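Local coordinates for protein beta-lactamase/D-alanine Carboxypeptidase (Yersinia pestis, PDB 3RJU) that probably acts on beta-lactam or D-alanyl-D-alanine peptide substrates, as a member of the serine beta-lactamase and penicillin-binding protein family, at residues W287-Q301 / F309-I321. Numbering follows the deposited sequence. Where two conformers were deposited one is given.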
ATOM      1  N   TRP A 287      -4.282  -6.103  -0.968  1.00  7.99           N
ATOM      2  CA  TRP A 287      -4.333  -6.277  -2.418  1.00  9.15           C
ATOM      3  C   TRP A 287      -5.772  -6.264  -2.907  1.00  8.37           C
ATOM      4  O   TRP A 287      -6.681  -6.766  -2.232  1.00 10.65           O
ATOM      5  CB  TRP A 287      -3.708  -7.618  -2.811  1.00 10.66           C
ATOM      6  CG  TRP A 287      -2.244  -7.669  -2.585  1.00  9.70           C
ATOM      7  CD1 TRP A 287      -1.578  -8.207  -1.497  1.00  9.10           C
ATOM      8  CD2 TRP A 287      -1.230  -7.168  -3.469  1.00  9.35           C
ATOM      9  NE1 TRP A 287      -0.210  -8.046  -1.665  1.00 10.35           N
ATOM     10  CE2 TRP A 287       0.021  -7.415  -2.862  1.00  9.67           C
ATOM     11  CE3 TRP A 287      -1.263  -6.508  -4.712  1.00 10.68           C
ATOM     12  CZ2 TRP A 287       1.227  -7.059  -3.469  1.00 10.55           C
ATOM     13  CZ3 TRP A 287      -0.066  -6.157  -5.306  1.00 11.36           C
ATOM     14  CH2 TRP A 287       1.163  -6.431  -4.684  1.00 10.88           C
ATOM     15  N   VAL A 288      -5.958  -5.715  -4.102  1.00  7.64           N
ATOM     16  CA  VAL A 288      -7.240  -5.696  -4.769  1.00  8.21           C
ATOM     17  C   VAL A 288      -7.074  -6.367  -6.121  1.00  8.11           C
ATOM     18  O   VAL A 288      -6.125  -6.056  -6.854  1.00  9.96           O
ATOM     19  CB  VAL A 288      -7.737  -4.249  -4.966  1.00  8.29           C
ATOM     20  CG1 VAL A 288      -8.999  -4.198  -5.887  1.00 11.08           C
ATOM     21  CG2 VAL A 288      -8.024  -3.610  -3.609  1.00  8.97           C
ATOM     22  N   TYR A 289      -8.006  -7.260  -6.461  1.00  8.17           N
ATOM     23  CA  TYR A 289      -7.946  -7.960  -7.734  1.00 10.08           C
ATOM     24  C   TYR A 289      -9.010  -7.431  -8.673  1.00 11.09           C
ATOM     25  O   TYR A 289     -10.168  -7.274  -8.284  1.00 11.86           O
ATOM     26  CB  TYR A 289      -8.143  -9.467  -7.548  1.00 10.81           C
ATOM     27  CG  TYR A 289      -8.240 -10.222  -8.853  1.00 11.59           C
ATOM     28  CD1 TYR A 289      -7.123 -10.387  -9.660  1.00 12.92           C
ATOM     29  CD2 TYR A 289      -9.449 -10.780  -9.273  1.00 11.83           C
ATOM     30  CE1 TYR A 289      -7.203 -11.077 -10.865  1.00 13.85           C
ATOM     31  CE2 TYR A 289      -9.542 -11.473 -10.482  1.00 13.83           C
ATOM     32  CZ  TYR A 289      -8.411 -11.625 -11.264  1.00 14.49           C
ATOM     33  OH  TYR A 289      -8.478 -12.302 -12.460  1.00 17.63           O
HETATM   34  N   MSE A 290      -8.596  -7.136  -9.903  1.00 10.06           N
HETATM   35  CA  MSE A 290      -9.521  -6.765 -10.971  1.00 10.64           C
HETATM   36  C   MSE A 290      -9.465  -7.843 -12.031  1.00 10.31           C
HETATM   37  O   MSE A 290      -8.386  -8.144 -12.560  1.00 11.36           O
HETATM   38  CB  MSE A 290      -9.125  -5.409 -11.576  1.00 12.09           C
HETATM   39  CG  MSE A 290      -9.074  -4.282 -10.539  1.00 12.12           C
HETATM   40 SE   MSE A 290      -8.781  -2.516 -11.274  0.78 13.55          SE
HETATM   41  CE  MSE A 290      -7.171  -2.839 -12.309  1.00 14.36           C
ATOM     42  N   ALA A 291     -10.615  -8.448 -12.333  1.00 10.93           N
ATOM     43  CA  ALA A 291     -10.659  -9.502 -13.343  1.00 13.14           C
ATOM     44  C   ALA A 291     -10.450  -8.930 -14.746  1.00 13.58           C
ATOM     45  O   ALA A 291     -10.702  -7.751 -14.978  1.00 14.18           O
ATOM     46  CB  ALA A 291     -11.974 -10.229 -13.284  1.00 14.46           C
ATOM     47  N   PRO A 292     -10.022  -9.780 -15.694  1.00 15.03           N
ATOM     48  CA  PRO A 292      -9.852  -9.324 -17.082  1.00 16.49           C
ATOM     49  C   PRO A 292     -11.151  -8.726 -17.585  1.00 17.23           C
ATOM     50  O   PRO A 292     -12.235  -9.277 -17.351  1.00 19.01           O
ATOM     51  CB  PRO A 292      -9.552 -10.609 -17.862  1.00 17.07           C
ATOM     52  CG  PRO A 292      -9.181 -11.621 -16.833  1.00 17.36           C
ATOM     53  CD  PRO A 292      -9.814 -11.230 -15.539  1.00 15.89           C
ATOM     54  N   LYS A 293     -11.042  -7.607 -18.287  1.00 18.42           N
ATOM     55  CA  LYS A 293     -12.209  -6.993 -18.896  1.00 21.59           C
ATOM     56  C   LYS A 293     -11.733  -5.911 -19.831  1.00 23.09           C
ATOM     57  O   LYS A 293     -10.653  -5.373 -19.649  1.00 23.23           O
ATOM     58  CB  LYS A 293     -13.118  -6.391 -17.832  1.00 24.88           C
ATOM     59  CG  LYS A 293     -12.528  -5.183 -17.116  1.00 27.86           C
ATOM     60  CD  LYS A 293     -13.331  -4.858 -15.852  1.00 30.42           C
ATOM     61  CE  LYS A 293     -13.264  -6.017 -14.840  1.00 32.69           C
ATOM     62  NZ  LYS A 293     -14.148  -5.774 -13.691  1.00 35.12           N
ATOM     63  N   ALA A 294     -12.577  -5.630 -20.821  0.52 23.60           N
ATOM     64  CA  ALA A 294     -12.188  -4.853 -21.976  0.52 22.25           C
ATOM     65  C   ALA A 294     -10.925  -5.488 -22.537  0.52 21.22           C
ATOM     66  O   ALA A 294     -10.886  -6.690 -22.826  0.52 20.07           O
ATOM     67  CB  ALA A 294     -11.945  -3.405 -21.582  0.52 20.72           C
ATOM     68  N   ASP A 295      -9.888  -4.676 -22.663  0.52 21.49           N
ATOM     69  CA  ASP A 295      -8.606  -5.137 -23.155  0.52 22.43           C
ATOM     70  C   ASP A 295      -7.583  -5.199 -22.030  0.52 18.35           C
ATOM     71  O   ASP A 295      -6.375  -5.159 -22.283  0.52 18.77           O
ATOM     72  CB  ASP A 295      -8.114  -4.179 -24.228  0.52 26.71           C
ATOM     73  CG  ASP A 295      -8.545  -2.760 -23.961  0.52 31.06           C
ATOM     74  OD1 ASP A 295      -8.096  -2.189 -22.944  0.52 31.72           O
ATOM     75  OD2 ASP A 295      -9.344  -2.219 -24.758  0.52 33.88           O
ATOM     76  N   LEU A 296      -8.055  -5.287 -20.787  1.00 15.23           N
ATOM     77  CA  LEU A 296      -7.128  -5.352 -19.665  1.00 13.34           C
ATOM     78  C   LEU A 296      -7.050  -6.780 -19.128  1.00 13.75           C
ATOM     79  O   LEU A 296      -8.045  -7.508 -19.133  1.00 15.07           O
ATOM     80  CB  LEU A 296      -7.564  -4.414 -18.545  1.00 12.63           C
ATOM     81  CG  LEU A 296      -7.601  -2.919 -18.865  1.00 14.74           C
ATOM     82  CD1 LEU A 296      -8.101  -2.140 -17.654  1.00 15.49           C
ATOM     83  CD2 LEU A 296      -6.227  -2.396 -19.322  1.00 16.58           C
ATOM     84  N   PRO A 297      -5.857  -7.195 -18.679  1.00 13.64           N
ATOM     85  CA  PRO A 297      -5.710  -8.513 -18.060  1.00 13.09           C
ATOM     86  C   PRO A 297      -6.180  -8.498 -16.604  1.00 12.98           C
ATOM     87  O   PRO A 297      -6.539  -7.434 -16.097  1.00 13.12           O
ATOM     88  CB  PRO A 297      -4.203  -8.747 -18.122  1.00 13.31           C
ATOM     89  CG  PRO A 297      -3.611  -7.370 -17.996  1.00 13.38           C
ATOM     90  CD  PRO A 297      -4.576  -6.461 -18.744  1.00 11.92           C
ATOM     91  N   GLY A 298      -6.206  -9.662 -15.958  1.00 13.83           N
ATOM     92  CA  GLY A 298      -6.476  -9.727 -14.531  1.00 12.90           C
ATOM     93  C   GLY A 298      -5.279  -9.149 -13.811  1.00 11.80           C
ATOM     94  O   GLY A 298      -4.141  -9.542 -14.069  1.00 13.14           O
ATOM     95  N   ILE A 299      -5.543  -8.203 -12.918  1.00 10.19           N
ATOM     96  CA  ILE A 299      -4.501  -7.409 -12.304  1.00  9.99           C
ATOM     97  C   ILE A 299      -4.653  -7.404 -10.790  1.00 10.22           C
ATOM     98  O   ILE A 299      -5.754  -7.208 -10.270  1.00 10.15           O
ATOM     99  CB  ILE A 299      -4.585  -5.946 -12.831  1.00  9.99           C
ATOM    100  CG1 ILE A 299      -4.124  -5.888 -14.302  1.00 10.83           C
ATOM    101  CG2 ILE A 299      -3.773  -4.982 -11.940  1.00  9.77           C
ATOM    102  CD1 ILE A 299      -4.437  -4.560 -14.996  1.00 12.68           C
HETATM  103  N   MSE A 300      -3.542  -7.647 -10.096  1.00  9.05           N
HETATM  104  CA  MSE A 300      -3.434  -7.460  -8.654  1.00  9.34           C
HETATM  105  C   MSE A 300      -2.847  -6.076  -8.440  1.00  8.64           C
HETATM  106  O   MSE A 300      -1.783  -5.761  -8.996  1.00  9.51           O
HETATM  107  CB  MSE A 300      -2.477  -8.500  -8.043  1.00 11.76           C
HETATM  108  CG  MSE A 300      -3.006  -9.899  -8.063  1.00 15.60           C
HETATM  109 SE   MSE A 300      -4.493 -10.109  -6.824  0.72 20.17          SE
HETATM  110  CE  MSE A 300      -3.506 -10.153  -5.192  1.00 20.58           C
ATOM    111  N   GLN A 301      -3.503  -5.264  -7.618  1.00  8.07           N
ATOM    112  CA  GLN A 301      -3.083  -3.875  -7.495  1.00  7.65           C
ATOM    113  C   GLN A 301      -3.335  -3.253  -6.126  1.00  8.40           C
ATOM    114  O   GLN A 301      -4.051  -3.814  -5.279  1.00  8.88           O
ATOM    115  CB  GLN A 301      -3.701  -3.017  -8.629  1.00  8.26           C
ATOM    116  CG  GLN A 301      -5.230  -3.081  -8.764  1.00  7.88           C
ATOM    117  CD  GLN A 301      -6.000  -2.122  -7.821  1.00  9.12           C
ATOM    118  OE1 GLN A 301      -5.442  -1.539  -6.883  1.00  9.54           O
ATOM    119  NE2 GLN A 301      -7.278  -1.951  -8.093  1.00 10.07           N
ATOM    120  N   PHE A 309       1.647  13.024  -2.757  1.00  9.74           N
ATOM    121  CA  PHE A 309       2.067  11.859  -3.546  1.00  8.98           C
ATOM    122  C   PHE A 309       0.865  11.036  -3.955  1.00  9.35           C
ATOM    123  O   PHE A 309      -0.093  10.901  -3.183  1.00  9.91           O
ATOM    124  CB  PHE A 309       2.997  10.939  -2.744  1.00  9.63           C
ATOM    125  CG  PHE A 309       4.378  11.495  -2.546  1.00  8.59           C
ATOM    126  CD1 PHE A 309       5.425  11.138  -3.401  1.00  8.41           C
ATOM    127  CD2 PHE A 309       4.616  12.414  -1.540  1.00  8.67           C
ATOM    128  CE1 PHE A 309       6.689  11.665  -3.231  1.00  9.87           C
ATOM    129  CE2 PHE A 309       5.888  12.945  -1.358  1.00  9.58           C
ATOM    130  CZ  PHE A 309       6.921  12.571  -2.216  1.00 10.82           C
ATOM    131  N   ILE A 310       0.936  10.459  -5.149  1.00  7.75           N
ATOM    132  CA  ILE A 310       0.046   9.362  -5.522  1.00  7.20           C
ATOM    133  C   ILE A 310       0.885   8.182  -6.006  1.00  7.05           C
ATOM    134  O   ILE A 310       1.914   8.360  -6.674  1.00  8.96           O
ATOM    135  CB  ILE A 310      -1.016   9.751  -6.571  1.00  7.73           C
ATOM    136  CG1 ILE A 310      -0.383  10.397  -7.817  1.00  7.22           C
ATOM    137  CG2 ILE A 310      -2.088  10.650  -5.926  1.00 10.20           C
ATOM    138  CD1 ILE A 310      -1.401  10.586  -8.933  1.00  8.50           C
ATOM    139  N   THR A 311       0.460   6.972  -5.651  1.00  7.82           N
ATOM    140  CA  THR A 311       1.208   5.779  -5.987  1.00  8.67           C
ATOM    141  C   THR A 311       0.270   4.703  -6.486  1.00  8.29           C
ATOM    142  O   THR A 311      -0.920   4.682  -6.164  1.00  8.63           O
ATOM    143  CB  THR A 311       1.972   5.208  -4.761  1.00  8.72           C
ATOM    144  OG1 THR A 311       1.086   5.132  -3.644  1.00  9.63           O
ATOM    145  CG2 THR A 311       3.149   6.098  -4.376  1.00  9.81           C
ATOM    146  N   TYR A 312       0.812   3.807  -7.292  1.00  7.65           N
ATOM    147  CA  TYR A 312       0.026   2.692  -7.785  1.00  7.73           C
ATOM    148  C   TYR A 312       0.963   1.550  -8.102  1.00  8.09           C
ATOM    149  O   TYR A 312       2.051   1.749  -8.674  1.00  8.72           O
ATOM    150  CB  TYR A 312      -0.751   3.121  -9.029  1.00  7.88           C
ATOM    151  CG  TYR A 312      -1.688   2.089  -9.629  1.00  8.03           C
ATOM    152  CD1 TYR A 312      -2.715   1.509  -8.863  1.00  8.25           C
ATOM    153  CD2 TYR A 312      -1.564   1.705 -10.972  1.00  8.20           C
ATOM    154  CE1 TYR A 312      -3.588   0.584  -9.424  1.00  8.54           C
ATOM    155  CE2 TYR A 312      -2.438   0.779 -11.538  1.00  8.50           C
ATOM    156  CZ  TYR A 312      -3.440   0.216 -10.758  1.00  8.58           C
ATOM    157  OH  TYR A 312      -4.314  -0.714 -11.301  1.00  8.59           O
HETATM  158  N   MSE A 313       0.547   0.344  -7.737  1.00  8.65           N
HETATM  159  CA  MSE A 313       1.283  -0.846  -8.117  1.00  8.01           C
HETATM  160  C   MSE A 313       0.298  -1.796  -8.777  1.00  8.95           C
HETATM  161  O   MSE A 313      -0.788  -2.028  -8.237  1.00  9.75           O
HETATM  162  CB  MSE A 313       1.908  -1.529  -6.893  1.00  8.49           C
HETATM  163  CG  MSE A 313       2.728  -2.758  -7.267  1.00 10.06           C
HETATM  164 SE   MSE A 313       3.665  -3.541  -5.766  0.76 13.81          SE
HETATM  165  CE  MSE A 313       4.791  -2.030  -5.293  1.00 11.85           C
ATOM    166  N   ALA A 314       0.655  -2.310  -9.952  1.00  8.55           N
ATOM    167  CA  ALA A 314      -0.223  -3.220 -10.678  1.00  9.10           C
ATOM    168  C   ALA A 314       0.627  -4.374 -11.154  1.00  8.93           C
ATOM    169  O   ALA A 314       1.709  -4.164 -11.714  1.00  8.97           O
ATOM    170  CB  ALA A 314      -0.866  -2.506 -11.879  1.00  9.76           C
HETATM  171  N   MSE A 315       0.161  -5.599 -10.979  0.53  8.84           N
HETATM  172  CA  MSE A 315       0.971  -6.689 -11.472  0.53 10.21           C
HETATM  173  C   MSE A 315       0.149  -7.866 -11.928  0.53  8.19           C
HETATM  174  O   MSE A 315      -1.014  -8.033 -11.535  0.53  9.60           O
HETATM  175  CB  MSE A 315       1.985  -7.135 -10.426  0.53 12.25           C
HETATM  176  CG  MSE A 315       1.364  -7.734  -9.187  0.53 12.72           C
HETATM  177 SE   MSE A 315       2.675  -8.640  -8.062  0.53 15.52          SE
HETATM  178  CE  MSE A 315       3.693  -7.099  -7.424  0.53 16.64           C
ATOM    179  N   VAL A 316       0.786  -8.678 -12.759  1.00  9.58           N
ATOM    180  CA  VAL A 316       0.192  -9.888 -13.283  1.00 10.06           C
ATOM    181  C   VAL A 316       1.192 -10.977 -12.908  1.00 10.43           C
ATOM    182  O   VAL A 316       2.112 -11.279 -13.666  1.00 11.09           O
ATOM    183  CB  VAL A 316      -0.011  -9.808 -14.821  1.00 10.16           C
ATOM    184  CG1 VAL A 316      -0.667 -11.087 -15.345  1.00 12.18           C
ATOM    185  CG2 VAL A 316      -0.855  -8.598 -15.173  1.00 10.90           C
ATOM    186  N   PRO A 317       1.059 -11.519 -11.693  1.00 12.30           N
ATOM    187  CA  PRO A 317       2.126 -12.362 -11.155  1.00 13.61           C
ATOM    188  C   PRO A 317       2.427 -13.588 -12.012  1.00 13.21           C
ATOM    189  O   PRO A 317       3.572 -13.998 -12.106  1.00 14.58           O
ATOM    190  CB  PRO A 317       1.591 -12.777  -9.773  1.00 15.36           C
ATOM    191  CG  PRO A 317       0.628 -11.703  -9.413  1.00 16.16           C
ATOM    192  CD  PRO A 317      -0.002 -11.257 -10.696  1.00 14.28           C
ATOM    193  N   GLU A 318       1.400 -14.146 -12.638  0.62 13.06           N
ATOM    194  CA  GLU A 318       1.581 -15.349 -13.432  0.62 13.76           C
ATOM    195  C   GLU A 318       2.486 -15.089 -14.633  0.62 13.33           C
ATOM    196  O   GLU A 318       3.113 -16.017 -15.149  0.62 12.72           O
ATOM    197  CB  GLU A 318       0.226 -15.916 -13.871  0.62 15.76           C
ATOM    198  CG  GLU A 318      -0.608 -14.954 -14.683  0.62 18.80           C
ATOM    199  CD  GLU A 318      -1.650 -14.187 -13.869  0.62 18.82           C
ATOM    200  OE1 GLU A 318      -1.358 -13.666 -12.753  0.62 14.69           O
ATOM    201  OE2 GLU A 318      -2.781 -14.107 -14.380  0.62 21.73           O
ATOM    202  N   LYS A 319       2.558 -13.826 -15.058  1.00 13.34           N
ATOM    203  CA  LYS A 319       3.381 -13.434 -16.208  1.00 13.05           C
ATOM    204  C   LYS A 319       4.649 -12.703 -15.766  1.00 12.21           C
ATOM    205  O   LYS A 319       5.386 -12.183 -16.613  1.00 13.92           O
ATOM    206  CB  LYS A 319       2.617 -12.523 -17.183  1.00 16.00           C
ATOM    207  CG  LYS A 319       1.352 -13.091 -17.786  1.00 20.83           C
ATOM    208  CD  LYS A 319       1.592 -14.278 -18.657  1.00 26.77           C
ATOM    209  CE  LYS A 319       0.265 -14.776 -19.223  1.00 31.64           C
ATOM    210  NZ  LYS A 319      -0.375 -13.678 -19.995  1.00 35.24           N
ATOM    211  N   ASN A 320       4.902 -12.658 -14.454  1.00 10.84           N
ATOM    212  CA  ASN A 320       6.123 -12.042 -13.924  1.00 10.13           C
ATOM    213  C   ASN A 320       6.260 -10.584 -14.316  1.00 10.81           C
ATOM    214  O   ASN A 320       7.373 -10.123 -14.616  1.00 12.51           O
ATOM    215  CB  ASN A 320       7.356 -12.810 -14.392  1.00 13.02           C
ATOM    216  CG  ASN A 320       7.304 -14.255 -13.979  1.00 16.19           C
ATOM    217  OD1 ASN A 320       6.894 -14.581 -12.854  1.00 16.35           O
ATOM    218  ND2 ASN A 320       7.681 -15.133 -14.890  1.00 19.95           N
ATOM    219  N   ILE A 321       5.136  -9.873 -14.322  1.00  9.86           N
ATOM    220  CA  ILE A 321       5.111  -8.478 -14.726  1.00  9.39           C
ATOM    221  C   ILE A 321       4.566  -7.645 -13.587  1.00  9.96           C
ATOM    222  O   ILE A 321       3.524  -7.975 -13.008  1.00 12.16           O
ATOM    223  CB  ILE A 321       4.246  -8.293 -15.988  1.00 10.04           C
ATOM    224  CG1 ILE A 321       4.998  -8.861 -17.198  1.00 11.77           C
ATOM    225  CG2 ILE A 321       3.856  -6.791 -16.203  1.00 11.18           C
ATOM    226  CD1 ILE A 321       4.123  -9.088 -18.434  1.00 12.59           C
TER
HETATM  227  O   HOH W   1      -5.983 -13.403 -13.380  1.00 29.22           O
HETATM  228  O   HOH W   2      -3.170 -11.340 -12.298  1.00 33.77           O
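Trp287 sets the outer corner of its six-membered ring against two selenomethionines of strand 309-316: CH2 lies 3.8 Å from Met315 CE and 4.0 Å from Met313 SE. Both seleniums stand oblique to the ring, Met-aromatic contacts with 5.2 Å from the ring centroid to each. Met313 reaches it with CG anti to the backbone N (chi1 -178°) and bends only at its last torsion, while Met315 crosses Trp287 at about a right angle. Helix 233-241 also packs on these two selenomethionines. Between the strands, Met300 and Met315 form an antiparallel hydrogen-bonded pair, Met300 N to Met315 O at 2.9 Å and Met315 N to Met300 O at 2.8 Å. This is the hairpin of strands 299-306 and 309-316, inside the antiparallel sheet of the serine beta-lactamase and penicillin-binding protein fold. On the opposite face, Gln301 and Ala314 make the next, non-hydrogen-bonded pair. Gln301 CB sits 3.6 Å from Tyr312 OH, and its chain, bent at chi2 (84°), crosses the tyrosine obliquely, amide and ring planes 54° apart. The Tyr312 hydroxyl is hydrogen-bonded to Asn343 of helix 336-349, and Met290, coming from the opposite direction to the tyrosine side chain, brings its CE up to that oxygen. Beside it, Ile299 CG2 touches Ala314 CB at 3.8 Å. Where strand 309-316 ends, beside the start of strand 299-306, Val316 CG2 meets Pro297 CG, and a water donates to both Gly298 O, at 2.7 Å, and Glu318 OE1.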